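Local coordinates for protein putative hemolysin (Streptococcus mutans UA159, PDB 2RK5) that is a putative membrane hemolysin of the UPF0053 family that may bind flavin adenine dinucleotide, represented here by its transporter-associated domain, at residues F57-E60 and H65-L68. Numbering follows the deposited sequence. Where two conformers were deposited one is given.
Sequences FEVE and HLEL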
# COMPACT_ATOMS: atom_id res chain seq x y z
N PHE A 57 13.04 -0.08 6.97
CA PHE A 57 13.00 -1.54 7.08
C PHE A 57 14.37 -2.08 6.78
O PHE A 57 14.93 -1.79 5.75
CB PHE A 57 11.99 -2.14 6.10
CG PHE A 57 11.65 -3.57 6.39
CD1 PHE A 57 11.17 -3.94 7.62
CD2 PHE A 57 11.76 -4.54 5.42
CE1 PHE A 57 10.82 -5.24 7.89
CE2 PHE A 57 11.41 -5.88 5.70
CZ PHE A 57 10.97 -6.20 6.93
N GLU A 58 14.91 -2.87 7.70
CA GLU A 58 16.26 -3.37 7.56
C GLU A 58 16.21 -4.88 7.40
O GLU A 58 15.53 -5.60 8.14
CB GLU A 58 17.10 -2.98 8.79
CG GLU A 58 17.40 -1.50 8.80
CD GLU A 58 18.24 -1.06 9.98
OE1 GLU A 58 19.43 -1.38 10.01
OE2 GLU A 58 17.70 -0.38 10.88
N VAL A 59 16.94 -5.35 6.40
CA VAL A 59 17.04 -6.79 6.17
C VAL A 59 18.46 -7.18 5.83
O VAL A 59 19.25 -6.36 5.41
CB VAL A 59 16.07 -7.26 5.07
CG1 VAL A 59 14.62 -7.05 5.50
CG2 VAL A 59 16.36 -6.60 3.75
N GLU A 60 18.78 -8.45 6.06
CA GLU A 60 20.08 -8.99 5.67
C GLU A 60 19.87 -10.06 4.62
O GLU A 60 19.01 -10.93 4.78
CB GLU A 60 20.82 -9.58 6.88
CG GLU A 60 22.14 -10.23 6.49
CD GLU A 60 22.92 -10.69 7.70
OE1 GLU A 60 22.36 -10.66 8.83
OE2 GLU A 60 24.10 -11.07 7.52
N HIS A 65 23.67 -6.06 4.26
CA HIS A 65 22.63 -5.43 5.07
C HIS A 65 22.03 -4.34 4.21
O HIS A 65 22.75 -3.55 3.63
CB HIS A 65 23.19 -4.83 6.36
CG HIS A 65 22.20 -3.98 7.10
ND1 HIS A 65 21.47 -4.45 8.17
CD2 HIS A 65 21.84 -2.69 6.93
CE1 HIS A 65 20.69 -3.48 8.62
NE2 HIS A 65 20.89 -2.40 7.88
N LEU A 66 20.71 -4.33 4.10
CA LEU A 66 19.98 -3.33 3.32
C LEU A 66 19.09 -2.55 4.28
O LEU A 66 18.40 -3.14 5.12
CB LEU A 66 19.09 -3.99 2.29
CG LEU A 66 19.71 -4.91 1.24
CD1 LEU A 66 18.63 -5.44 0.27
CD2 LEU A 66 20.74 -4.19 0.50
N GLU A 67 19.07 -1.24 4.10
CA GLU A 67 18.09 -0.38 4.79
C GLU A 67 17.21 0.23 3.71
O GLU A 67 17.70 0.86 2.78
CB GLU A 67 18.77 0.70 5.63
CG GLU A 67 17.77 1.58 6.36
CD GLU A 67 18.40 2.66 7.21
OE1 GLU A 67 19.60 2.92 7.07
OE2 GLU A 67 17.66 3.30 8.00
N LEU A 68 15.90 0.00 3.81
CA LEU A 68 14.92 0.49 2.84
C LEU A 68 14.11 1.60 3.50
O LEU A 68 13.60 1.41 4.59
CB LEU A 68 13.98 -0.62 2.41
CG LEU A 68 14.47 -1.77 1.54
CD1 LEU A 68 15.60 -2.47 2.19
CD2 LEU A 68 13.31 -2.73 1.32
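Phe57 and Val59 pair antiparallel with Leu68 and Leu66, the two strand segments running 161° apart and joined by four backbone hydrogen bonds. Phe57 N donates to Leu68 O (2.9 Å) and Leu68 N returns a bond to Phe57 O (2.8 Å); Val59 and Leu66 form the second such ring, Leu66 N lying 2.8 Å from Val59 O. Glu58 with Glu67 and Glu60 with His65 are the non-hydrogen-bonded pairs, and the CA of Glu58 approaches Leu66 O at 3.3 Å. This is the beta hairpin of strands 56-61 and 64-74 in the transporter-associated domain; strand 56-61 is an outermost strand of the chain's antiparallel sheet, while strand 77-85 flanks 64-74 on its other side. On the apolar face, Val59 lays CG2 against Leu66 CB at 4.0 Å. Phe57, its CG anti to the backbone N (chi1 -166°), leans away from Leu68 and packs with Val59 on Phe40 of helix 37-45. On the other face, Glu58 reaches diagonally to His65, its carboxylate, in the conformer given, turned 83° from the imidazole and meeting the ring at its edge. Beside it, Glu58 CG rests 3.9 Å from Glu67 CG, an aliphatic contact between two acidic side chains.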